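Side-chain contact in Lmo0547 protein (Listeria monocytogenes, PDB 4R9N), which probably acts as a SorC-family transcriptional regulator that binds specific DNA sequences and whose domain in this structure is thought to recognise a sugar: residues D179-I184 and L231-N236. Sequence-based numbering, arbitrary orientation.
Sequences DVVGDI and LVAALN
A two-stranded antiparallel hairpin packs here on two adjacent alanines of a helix of the Rossmann-like core: Val181 and Ile184 of strand 180-184 meet Ala233 and Ala234 of helix 228-236. Two methyl-to-methyl touches make up the contact. CG2 of Val181 lies 3.8 Å from CB of Ala233, while CD1 of Ile184 comes equally near to CB of Ala234, at 3.8 Å. No hydrogen bond crosses between the segments, and they bury 106 Å² in all, so apolar packing alone joins them.

The two strand residues reach the helix by different branches. With chi1 of Val181 at -58°, CG1 stands anti to the carbonyl carbon, and CG2, the branch that touches, falls between the backbone N and the carbonyl carbon. Ile184 uses the end of its longer arm; its extended chain (chi2 171°) carries CD1 out to the helix.

Val181 and Ile184 are three apart, yet both point their CB at the helix. A classic beta bulge, in which Val181 and Gly182 both face Phe189 of strand 187-190, breaks the usual alternation. Phe189 also touches Val181, Ile184 and Ala233, Leu209 and Leu212 of helix 209-213 pack on Ile184, and Ile240 touches Ala234. All four contact residues are buried. The alanine methyls thus meet those of valine and isoleucine at van der Waals distance in a small contact, which sets a bulged beta hairpin against the helix of a beta-alpha-beta crossover, the one linking neighbouring parallel strands 217-221 and 242-246 of the Rossmann-like sheet.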
loop_
_atom_site.group_PDB
_atom_site.type_symbol
_atom_site.label_atom_id
_atom_site.label_comp_id
_atom_site.label_asym_id
_atom_site.label_seq_id
_atom_site.Cartn_x
_atom_site.Cartn_y
_atom_site.Cartn_z
ATOM N N ASP A 179 11.320 -1.519 -17.788
ATOM C CA ASP A 179 10.402 -2.669 -17.687
ATOM C C ASP A 179 9.664 -2.734 -16.371
ATOM O O ASP A 179 9.331 -3.813 -15.824
ATOM C CB ASP A 179 11.116 -3.995 -18.005
ATOM C CG ASP A 179 11.781 -3.978 -19.369
ATOM O OD1 ASP A 179 11.111 -3.589 -20.365
ATOM O OD2 ASP A 179 12.977 -4.339 -19.428
ATOM N N VAL A 180 9.386 -1.568 -15.823
ATOM C CA VAL A 180 8.541 -1.475 -14.623
ATOM C C VAL A 180 7.097 -1.889 -14.895
ATOM O O VAL A 180 6.530 -1.535 -15.929
ATOM C CB VAL A 180 8.621 -0.013 -14.098
ATOM C CG1 VAL A 180 7.482 0.308 -13.151
ATOM C CG2 VAL A 180 9.931 0.198 -13.409
ATOM N N VAL A 181 6.527 -2.691 -14.000
ATOM C CA VAL A 181 5.130 -3.106 -14.107
ATOM C C VAL A 181 4.213 -2.591 -13.016
ATOM O O VAL A 181 3.009 -2.601 -13.179
ATOM C CB VAL A 181 4.984 -4.632 -14.197
ATOM C CG1 VAL A 181 5.768 -5.133 -15.384
ATOM C CG2 VAL A 181 5.391 -5.324 -12.916
ATOM N N GLY A 182 4.764 -2.144 -11.887
ATOM C CA GLY A 182 3.894 -1.625 -10.827
ATOM C C GLY A 182 4.652 -0.852 -9.776
ATOM O O GLY A 182 5.893 -0.718 -9.817
ATOM N N ASP A 183 3.906 -0.325 -8.819
ATOM C CA ASP A 183 4.532 0.281 -7.635
ATOM C C ASP A 183 3.754 -0.013 -6.358
ATOM O O ASP A 183 2.570 -0.198 -6.390
ATOM C CB ASP A 183 4.787 1.769 -7.788
ATOM C CG ASP A 183 3.553 2.579 -8.037
ATOM O OD1 ASP A 183 3.031 2.548 -9.181
ATOM O OD2 ASP A 183 3.153 3.359 -7.126
ATOM N N ILE A 184 4.473 -0.114 -5.269
ATOM C CA ILE A 184 3.922 -0.274 -3.907
ATOM C C ILE A 184 4.768 0.687 -3.064
ATOM O O ILE A 184 6.016 0.647 -3.149
ATOM C CB ILE A 184 4.049 -1.747 -3.366
ATOM C CG1 ILE A 184 3.043 -2.662 -4.069
ATOM C CG2 ILE A 184 3.805 -1.774 -1.866
ATOM C CD1 ILE A 184 3.247 -4.138 -3.755
ATOM N N LEU A 231 -0.446 -6.181 -9.735
ATOM C CA LEU A 231 -0.841 -7.038 -8.598
ATOM C C LEU A 231 -0.305 -8.447 -8.668
ATOM O O LEU A 231 0.239 -9.047 -7.674
ATOM C CB LEU A 231 -2.354 -7.019 -8.523
ATOM C CG LEU A 231 -2.981 -7.799 -7.398
ATOM C CD1 LEU A 231 -2.434 -7.329 -6.068
ATOM C CD2 LEU A 231 -4.475 -7.562 -7.470
ATOM N N VAL A 232 -0.418 -9.000 -9.860
ATOM C CA VAL A 232 0.082 -10.350 -10.076
ATOM C C VAL A 232 1.563 -10.459 -9.856
ATOM O O VAL A 232 2.038 -11.385 -9.180
ATOM C CB VAL A 232 -0.331 -10.924 -11.440
ATOM C CG1 VAL A 232 0.472 -12.187 -11.764
ATOM C CG2 VAL A 232 -1.821 -11.244 -11.415
ATOM N N ALA A 233 2.324 -9.481 -10.328
ATOM C CA ALA A 233 3.735 -9.500 -10.065
ATOM C C ALA A 233 4.052 -9.387 -8.577
ATOM O O ALA A 233 4.971 -10.055 -8.058
ATOM C CB ALA A 233 4.427 -8.380 -10.867
ATOM N N ALA A 234 3.342 -8.508 -7.876
ATOM C CA ALA A 234 3.587 -8.370 -6.472
ATOM C C ALA A 234 3.295 -9.650 -5.682
ATOM O O ALA A 234 4.027 -10.011 -4.738
ATOM C CB ALA A 234 2.765 -7.202 -5.927
ATOM N N LEU A 235 2.203 -10.269 -6.032
ATOM C CA LEU A 235 1.738 -11.504 -5.382
ATOM C C LEU A 235 2.705 -12.645 -5.635
ATOM O O LEU A 235 3.096 -13.319 -4.689
ATOM C CB LEU A 235 0.364 -11.935 -5.871
ATOM C CG LEU A 235 -0.800 -11.102 -5.390
ATOM C CD1 LEU A 235 -2.064 -11.368 -6.181
ATOM C CD2 LEU A 235 -1.009 -11.282 -3.886
ATOM N N ASN A 236 3.162 -12.774 -6.881
ATOM C CA ASN A 236 4.182 -13.807 -7.237
ATOM C C ASN A 236 5.525 -13.661 -6.517
ATOM O O ASN A 236 6.167 -14.679 -6.179
ATOM C CB ASN A 236 4.415 -13.843 -8.767
ATOM C CG ASN A 236 3.198 -14.375 -9.524
ATOM O OD1 ASN A 236 2.345 -15.056 -8.954
ATOM N ND2 ASN A 236 3.115 -14.065 -10.805
#